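Local coordinates for galactose mutarotase-like protein (Clostridium acetobutylicum, PDB 3OS7), which probably acts as an aldose 1-epimerase (mutarotase), binding sugars and interconverting their alpha and beta anomers, at residues L7-E12 with A129-V134; I21-G26 with Y157-K162. One frame throughout, in Å; residues are numbered along the deposited sequence.

Interaction 1. Residues L7-E12 with A129-V134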
ATOM      1  N   LEU A   7     -12.292 -15.661  17.058  1.00 21.78           N
ATOM      2  CA  LEU A   7     -12.938 -15.300  15.817  1.00 18.63           C
ATOM      3  C   LEU A   7     -14.102 -14.358  16.066  1.00 18.89           C
ATOM      4  O   LEU A   7     -15.095 -14.757  16.656  1.00 19.29           O
ATOM      5  CB  LEU A   7     -13.414 -16.560  15.082  1.00 18.75           C
ATOM      6  CG  LEU A   7     -14.176 -16.359  13.774  1.00 21.05           C
ATOM      7  CD1 LEU A   7     -13.227 -15.813  12.657  1.00 20.68           C
ATOM      8  CD2 LEU A   7     -14.800 -17.700  13.376  1.00 22.30           C
ATOM      9  N   TRP A   8     -13.996 -13.114  15.592  1.00 18.08           N
ATOM     10  CA  TRP A   8     -15.044 -12.116  15.821  1.00 17.91           C
ATOM     11  C   TRP A   8     -14.857 -10.869  14.979  1.00 17.70           C
ATOM     12  O   TRP A   8     -13.768 -10.624  14.417  1.00 17.19           O
ATOM     13  CB  TRP A   8     -15.165 -11.751  17.316  1.00 16.26           C
ATOM     14  CG  TRP A   8     -13.872 -11.437  17.995  1.00 18.23           C
ATOM     15  CD1 TRP A   8     -13.105 -12.296  18.723  1.00 16.28           C
ATOM     16  CD2 TRP A   8     -13.182 -10.183  17.991  1.00 17.49           C
ATOM     17  NE1 TRP A   8     -11.983 -11.644  19.190  1.00 20.72           N
ATOM     18  CE2 TRP A   8     -12.003 -10.351  18.751  1.00 19.59           C
ATOM     19  CE3 TRP A   8     -13.460  -8.918  17.440  1.00 17.98           C
ATOM     20  CZ2 TRP A   8     -11.105  -9.316  18.975  1.00 21.11           C
ATOM     21  CZ3 TRP A   8     -12.562  -7.898  17.655  1.00 17.68           C
ATOM     22  CH2 TRP A   8     -11.378  -8.114  18.393  1.00 19.96           C
ATOM     23  N   ILE A   9     -15.931 -10.102  14.880  1.00 14.81           N
ATOM     24  CA  ILE A   9     -15.933  -8.801  14.206  1.00 15.68           C
ATOM     25  C   ILE A   9     -16.730  -7.865  15.086  1.00 15.52           C
ATOM     26  O   ILE A   9     -17.869  -8.147  15.412  1.00 18.80           O
ATOM     27  CB  ILE A   9     -16.592  -8.835  12.820  1.00 16.12           C
ATOM     28  CG1 ILE A   9     -15.869  -9.847  11.899  1.00 18.71           C
ATOM     29  CG2 ILE A   9     -16.641  -7.417  12.210  1.00 14.83           C
ATOM     30  CD1 ILE A   9     -16.518  -9.991  10.514  1.00 17.57           C
ATOM     31  N   LYS A  10     -16.145  -6.719  15.412  1.00 15.31           N
ATOM     32  CA  LYS A  10     -16.764  -5.724  16.310  1.00 15.15           C
ATOM     33  C   LYS A  10     -16.745  -4.359  15.648  1.00 15.94           C
ATOM     34  O   LYS A  10     -15.694  -3.890  15.227  1.00 16.90           O
ATOM     35  CB  LYS A  10     -16.034  -5.687  17.645  1.00 17.58           C
ATOM     36  CG  LYS A  10     -16.577  -4.675  18.649  1.00 20.18           C
ATOM     37  CD  LYS A  10     -15.850  -4.783  19.980  1.00 23.14           C
ATOM     38  CE  LYS A  10     -16.458  -3.876  21.023  1.00 26.71           C
ATOM     39  NZ  LYS A  10     -15.788  -4.050  22.351  1.00 29.30           N
ATOM     40  N   GLU A  11     -17.918  -3.746  15.530  1.00 14.53           N
ATOM     41  CA  GLU A  11     -18.032  -2.382  15.094  1.00 15.16           C
ATOM     42  C   GLU A  11     -18.119  -1.542  16.355  1.00 17.86           C
ATOM     43  O   GLU A  11     -18.943  -1.814  17.204  1.00 15.15           O
ATOM     44  CB  GLU A  11     -19.278  -2.228  14.276  1.00 17.88           C
ATOM     45  CG  GLU A  11     -19.571  -0.858  13.747  1.00 24.73           C
ATOM     46  CD  GLU A  11     -20.756  -0.913  12.758  1.00 31.70           C
ATOM     47  OE1 GLU A  11     -21.002  -1.997  12.192  1.00 49.22           O
ATOM     48  OE2 GLU A  11     -21.412   0.111  12.525  1.00 34.30           O
ATOM     49  N   GLU A  12     -17.265  -0.530  16.463  1.00 17.42           N
ATOM     50  CA  GLU A  12     -17.208   0.295  17.671  1.00 20.09           C
ATOM     51  C   GLU A  12     -16.820   1.729  17.317  1.00 21.44           C
ATOM     52  O   GLU A  12     -16.642   2.051  16.154  1.00 21.18           O
ATOM     53  CB  GLU A  12     -16.238  -0.320  18.684  1.00 22.68           C
ATOM     54  CG  GLU A  12     -14.806  -0.310  18.248  1.00 28.49           C
ATOM     55  CD  GLU A  12     -13.935  -1.303  19.017  1.00 40.62           C
ATOM     56  OE1 GLU A  12     -13.530  -2.316  18.421  1.00 44.25           O
ATOM     57  OE2 GLU A  12     -13.645  -1.084  20.207  1.00 48.43           O
ATOM     58  N   ALA A 129     -12.395 -14.122   9.177  1.00 15.92           N
ATOM     59  CA  ALA A 129     -13.172 -12.906   9.356  1.00 17.28           C
ATOM     60  C   ALA A 129     -12.975 -12.061   8.124  1.00 18.15           C
ATOM     61  O   ALA A 129     -11.842 -11.762   7.749  1.00 19.32           O
ATOM     62  CB  ALA A 129     -12.766 -12.151  10.639  1.00 15.25           C
ATOM     63  N   LEU A 130     -14.089 -11.698   7.494  1.00 16.68           N
ATOM     64  CA  LEU A 130     -14.107 -10.921   6.268  1.00 16.32           C
ATOM     65  C   LEU A 130     -14.755  -9.552   6.491  1.00 16.95           C
ATOM     66  O   LEU A 130     -15.880  -9.452   7.008  1.00 14.70           O
ATOM     67  CB  LEU A 130     -14.859 -11.684   5.166  1.00 15.61           C
ATOM     68  CG  LEU A 130     -15.044 -10.995   3.815  1.00 20.61           C
ATOM     69  CD1 LEU A 130     -13.728 -10.886   3.112  1.00 26.56           C
ATOM     70  CD2 LEU A 130     -16.023 -11.727   2.920  1.00 25.02           C
ATOM     71  N   VAL A 131     -14.018  -8.499   6.133  1.00 15.33           N
ATOM     72  CA  VAL A 131     -14.532  -7.133   6.156  1.00 14.70           C
ATOM     73  C   VAL A 131     -14.234  -6.472   4.821  1.00 15.54           C
ATOM     74  O   VAL A 131     -13.087  -6.486   4.334  1.00 13.98           O
ATOM     75  CB  VAL A 131     -13.909  -6.334   7.269  1.00 15.47           C
ATOM     76  CG1 VAL A 131     -14.348  -4.866   7.170  1.00 14.25           C
ATOM     77  CG2 VAL A 131     -14.266  -6.908   8.635  1.00 17.07           C
ATOM     78  N   GLU A 132     -15.256  -5.905   4.205  1.00 14.68           N
ATOM     79  CA  GLU A 132     -15.101  -5.218   2.924  1.00 14.08           C
ATOM     80  C   GLU A 132     -15.607  -3.800   3.033  1.00 16.48           C
ATOM     81  O   GLU A 132     -16.668  -3.557   3.630  1.00 17.87           O
ATOM     82  CB  GLU A 132     -15.880  -5.940   1.805  1.00 14.70           C
ATOM     83  CG  GLU A 132     -15.500  -7.406   1.638  1.00 21.94           C
ATOM     84  CD  GLU A 132     -16.113  -8.058   0.388  1.00 27.80           C
ATOM     85  OE1 GLU A 132     -17.151  -7.565  -0.094  1.00 23.84           O
ATOM     86  OE2 GLU A 132     -15.537  -9.054  -0.108  1.00 19.35           O
ATOM     87  N   VAL A 133     -14.865  -2.872   2.439  1.00 16.95           N
ATOM     88  CA  VAL A 133     -15.244  -1.465   2.394  1.00 15.93           C
ATOM     89  C   VAL A 133     -15.238  -1.046   0.946  1.00 16.11           C
ATOM     90  O   VAL A 133     -14.489  -1.587   0.140  1.00 14.83           O
ATOM     91  CB  VAL A 133     -14.293  -0.532   3.227  1.00 15.62           C
ATOM     92  CG1 VAL A 133     -14.463  -0.817   4.727  1.00 17.37           C
ATOM     93  CG2 VAL A 133     -12.802  -0.673   2.765  1.00 15.34           C
ATOM     94  N   VAL A 134     -16.095  -0.104   0.605  1.00 14.18           N
ATOM     95  CA  VAL A 134     -16.127   0.437  -0.737  1.00 14.15           C
ATOM     96  C   VAL A 134     -16.094   1.952  -0.745  1.00 15.52           C
ATOM     97  O   VAL A 134     -16.472   2.616   0.233  1.00 15.08           O
ATOM     98  CB  VAL A 134     -17.380  -0.016  -1.524  1.00 16.25           C
ATOM     99  CG1 VAL A 134     -17.377  -1.531  -1.727  1.00 16.04           C
ATOM    100  CG2 VAL A 134     -18.648   0.447  -0.844  1.00 20.38           C
TER

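Interaction 2. Residues I21-G26 with Y157-K162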
ATOM      1  N   ILE A  21     -14.029  -0.822  12.561  1.00 15.03           N
ATOM      2  CA  ILE A  21     -14.255  -2.256  12.665  1.00 15.24           C
ATOM      3  C   ILE A  21     -12.985  -2.947  13.122  1.00 15.57           C
ATOM      4  O   ILE A  21     -11.928  -2.832  12.465  1.00 14.87           O
ATOM      5  CB  ILE A  21     -14.734  -2.889  11.312  1.00 18.41           C
ATOM      6  CG1 ILE A  21     -15.931  -2.156  10.690  1.00 22.22           C
ATOM      7  CG2 ILE A  21     -15.008  -4.395  11.508  1.00 13.01           C
ATOM      8  CD1 ILE A  21     -17.224  -2.309  11.428  1.00 31.09           C
ATOM      9  N   ARG A  22     -13.069  -3.638  14.261  1.00 15.93           N
ATOM     10  CA  ARG A  22     -12.004  -4.496  14.759  1.00 16.78           C
ATOM     11  C   ARG A  22     -12.375  -5.941  14.412  1.00 16.00           C
ATOM     12  O   ARG A  22     -13.521  -6.346  14.573  1.00 14.10           O
ATOM     13  CB  ARG A  22     -11.910  -4.354  16.258  1.00 17.58           C
ATOM     14  CG  ARG A  22     -10.581  -4.618  16.850  1.00 28.35           C
ATOM     15  CD  ARG A  22     -10.566  -4.195  18.328  1.00 30.38           C
ATOM     16  NE  ARG A  22     -10.823  -2.771  18.557  1.00 29.77           N
ATOM     17  CZ  ARG A  22      -9.891  -1.811  18.600  1.00 32.30           C
ATOM     18  NH1 ARG A  22      -8.611  -2.072  18.383  1.00 33.41           N
ATOM     19  NH2 ARG A  22     -10.250  -0.564  18.835  1.00 34.21           N
ATOM     20  N   PHE A  23     -11.427  -6.706  13.898  1.00 15.23           N
ATOM     21  CA  PHE A  23     -11.736  -8.078  13.470  1.00 14.47           C
ATOM     22  C   PHE A  23     -10.578  -9.006  13.780  1.00 16.49           C
ATOM     23  O   PHE A  23      -9.425  -8.586  13.783  1.00 17.77           O
ATOM     24  CB  PHE A  23     -12.244  -8.149  11.998  1.00 14.71           C
ATOM     25  CG  PHE A  23     -11.325  -7.559  10.935  1.00 16.29           C
ATOM     26  CD1 PHE A  23     -11.071  -6.199  10.867  1.00 12.27           C
ATOM     27  CD2 PHE A  23     -10.828  -8.362   9.910  1.00 15.19           C
ATOM     28  CE1 PHE A  23     -10.295  -5.666   9.850  1.00 14.66           C
ATOM     29  CE2 PHE A  23     -10.006  -7.836   8.915  1.00 21.01           C
ATOM     30  CZ  PHE A  23      -9.737  -6.487   8.885  1.00 17.77           C
ATOM     31  N   ALA A  24     -10.907 -10.271  14.043  1.00 16.94           N
ATOM     32  CA  ALA A  24      -9.974 -11.220  14.607  1.00 15.39           C
ATOM     33  C   ALA A  24     -10.256 -12.609  14.049  1.00 16.94           C
ATOM     34  O   ALA A  24     -11.422 -13.023  13.944  1.00 16.93           O
ATOM     35  CB  ALA A  24     -10.106 -11.228  16.139  1.00 16.51           C
ATOM     36  N   ALA A  25      -9.190 -13.318  13.696  1.00 17.17           N
ATOM     37  CA  ALA A  25      -9.300 -14.727  13.334  1.00 18.61           C
ATOM     38  C   ALA A  25      -7.920 -15.327  13.369  1.00 18.39           C
ATOM     39  O   ALA A  25      -6.945 -14.636  13.081  1.00 17.59           O
ATOM     40  CB  ALA A  25      -9.927 -14.886  11.920  1.00 18.41           C
ATOM     41  N   GLY A  26      -7.837 -16.581  13.778  1.00 20.90           N
ATOM     42  CA  GLY A  26      -6.590 -17.350  13.721  1.00 22.16           C
ATOM     43  C   GLY A  26      -5.424 -16.785  14.503  1.00 22.68           C
ATOM     44  O   GLY A  26      -4.272 -17.023  14.150  1.00 24.33           O
ATOM     45  N   TYR A 157     -10.878  -7.481   2.892  1.00 14.00           N
ATOM     46  CA  TYR A 157      -9.909  -8.010   3.825  1.00 13.87           C
ATOM     47  C   TYR A 157     -10.376  -9.302   4.440  1.00 14.84           C
ATOM     48  O   TYR A 157     -11.440  -9.357   5.052  1.00 16.28           O
ATOM     49  CB  TYR A 157      -9.636  -6.979   4.919  1.00 11.58           C
ATOM     50  CG  TYR A 157      -8.782  -5.848   4.431  1.00 10.28           C
ATOM     51  CD1 TYR A 157      -7.413  -6.051   4.213  1.00 18.03           C
ATOM     52  CD2 TYR A 157      -9.299  -4.608   4.178  1.00 14.48           C
ATOM     53  CE1 TYR A 157      -6.605  -5.038   3.782  1.00 15.80           C
ATOM     54  CE2 TYR A 157      -8.470  -3.576   3.737  1.00 12.85           C
ATOM     55  CZ  TYR A 157      -7.127  -3.805   3.536  1.00 16.30           C
ATOM     56  OH  TYR A 157      -6.276  -2.801   3.086  1.00 17.10           O
ATOM     57  N   GLU A 158      -9.580 -10.354   4.281  1.00 15.95           N
ATOM     58  CA  GLU A 158      -9.899 -11.635   4.862  1.00 15.81           C
ATOM     59  C   GLU A 158      -8.811 -11.987   5.858  1.00 17.42           C
ATOM     60  O   GLU A 158      -7.649 -12.198   5.510  1.00 15.85           O
ATOM     61  CB  GLU A 158     -10.016 -12.705   3.789  1.00 18.88           C
ATOM     62  CG  GLU A 158     -10.134 -14.112   4.340  1.00 23.12           C
ATOM     63  CD  GLU A 158      -9.693 -15.159   3.301  1.00 37.60           C
ATOM     64  OE1 GLU A 158     -10.470 -15.320   2.335  1.00 28.35           O
ATOM     65  OE2 GLU A 158      -8.572 -15.763   3.437  1.00 31.66           O
ATOM     66  N   LEU A 159      -9.197 -12.085   7.113  1.00 15.31           N
ATOM     67  CA  LEU A 159      -8.261 -12.467   8.154  1.00 15.56           C
ATOM     68  C   LEU A 159      -8.462 -13.945   8.540  1.00 15.84           C
ATOM     69  O   LEU A 159      -9.595 -14.418   8.661  1.00 17.61           O
ATOM     70  CB  LEU A 159      -8.475 -11.552   9.350  1.00 16.91           C
ATOM     71  CG  LEU A 159      -7.432 -11.482  10.451  1.00 17.43           C
ATOM     72  CD1 LEU A 159      -6.036 -11.107   9.904  1.00 14.98           C
ATOM     73  CD2 LEU A 159      -7.922 -10.456  11.519  1.00 13.71           C
ATOM     74  N   SER A 160      -7.356 -14.646   8.744  1.00 17.02           N
ATOM     75  CA  SER A 160      -7.363 -16.082   9.063  1.00 18.55           C
ATOM     76  C   SER A 160      -6.046 -16.447   9.715  1.00 19.34           C
ATOM     77  O   SER A 160      -5.169 -15.585   9.921  1.00 15.94           O
ATOM     78  CB  SER A 160      -7.570 -16.926   7.790  1.00 19.75           C
ATOM     79  OG  SER A 160      -6.378 -16.985   7.002  1.00 16.19           O
ATOM     80  N   SER A 161      -5.879 -17.739  10.010  1.00 18.50           N
ATOM     81  CA  SER A 161      -4.613 -18.214  10.532  1.00 19.70           C
ATOM     82  C   SER A 161      -3.445 -18.027   9.571  1.00 18.09           C
ATOM     83  O   SER A 161      -2.290 -18.079   9.989  1.00 17.17           O
ATOM     84  CB  SER A 161      -4.700 -19.683  10.956  1.00 21.02           C
ATOM     85  OG  SER A 161      -4.787 -20.509   9.826  1.00 27.27           O
ATOM     86  N   LYS A 162      -3.733 -17.825   8.291  1.00 15.99           N
ATOM     87  CA  LYS A 162      -2.719 -17.508   7.306  1.00 18.28           C
ATOM     88  C   LYS A 162      -2.355 -16.017   7.243  1.00 19.40           C
ATOM     89  O   LYS A 162      -1.549 -15.603   6.394  1.00 17.19           O
ATOM     90  CB  LYS A 162      -3.189 -17.947   5.919  1.00 19.12           C
ATOM     91  CG  LYS A 162      -3.375 -19.459   5.810  1.00 22.42           C
ATOM     92  CD  LYS A 162      -3.987 -19.870   4.480  1.00 28.44           C
ATOM     93  CE  LYS A 162      -5.467 -19.557   4.382  1.00 37.24           C
ATOM     94  NZ  LYS A 162      -5.973 -19.890   3.013  1.00 42.22           N
TER

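Interaction 1. Residues L7-E12 with A129-V134
Ile9 reaches from the first strand of the chain onto Ala129 and Val131, at one margin of the beta-sandwich fold of the galactose mutarotase family. Strand 8-12 and strand 129-134 belong to different sheets. Their short axes come no nearer than 7.6 Å, at 35°, and no hydrogen bond links the segments, so apolar side chains make the join. Ile9 sends its CG1 branch across in extended form: chi1 of -59° sets CG1 opposite the carbonyl carbon, and a trans chi2 carries CD1 farther out. Along that branch CG1 meets Ala129 CB at 4.1 Å, and CD1 then meets Val131 CG2 at 4.3 Å. From the other strand, Ala129 and Val131 both direct CB toward segment 7-12. Leu7 comes in beside Ile9, its CB not aimed at the opposing strand but its CD1 bending over to 4.2 Å from Ala129 CB. The small methyl of Ala129 is thus approached by both larger side chains. Trp8, between them in sequence, turns away and packs on Ala24 and Glu29, while its backbone O lies 4.2 Å from Ala129 CB. At 3.6 Å, the closest approach of the two segments is between Ile9 CD1 and the backbone oxygen Leu130 O.

Interaction 2. Residues I21-G26 with Y157-K162
Just past the ends of two strands from different sheets, the backbones almost touch at Gly26 and Ser161, yet no hydrogen bond joins them. Gly26 CA lies 3.8 Å from Ser161 N, a closeness that goes with the absent side chain and the positive phi (60°) of this glycine just after strand 21-25. Farther back along both chains the gap widens and apolar side chains fill it. Ala25 CB presses against the peptide that follows Leu159, 3.3 Å from Leu159 O. Leu159 answers from its own strand with CD2 3.3 Å from Phe23 O, so each side chain is seated tightly on the other strand's backbone. With chi1 at -165°, CG of Leu159 stands opposite its own backbone N and its CD2 branch lies over the backbone of residues 23-25. Phe23 fills the gap farther along, where the strands have spread apart. Its ring meets Leu159 through CD2, 3.9 Å from Leu159 CD2, and Tyr157 through CZ, 4.0 Å from Tyr157 CB; both approaches are oblique to the ring. Tyr157 contributes its CB, while its ring leads away and its OH bonds to Gln166. At the strand end, Ser160 OG accepts from Lys162 N at 3.1 Å, an ST turn that encloses Ser161. This is the interior of the sandwich: Phe23 also packs on Ala30 of strand 28-33 and Val131 of strand 128-137, and Leu159 on Tyr28 and on Leu43 of strand 39-45.

From the N terminus the chain lays down strand 8-14 and then its antiparallel neighbour 18-25. Much later come strands 128-137 and 151-160, also antiparallel neighbours. Interaction 1 closes a loop of 116 residues, from strand 8-14 to strand 128-137. Interaction 2 closes one of 130 residues, from strand 18-25 to strand 151-160; it starts inside the first loop and ends beyond it, so the two cross rather than nest. Their centres are about 8 Å apart, and each side is stitched within its own sheet: Glu12 forms a salt bridge with Arg22, and Ala129 O probably accepts a hydrogen bond from Leu159 N. Together the contacts fasten the N-terminal five-stranded sheet across two successive strands of the facing layer.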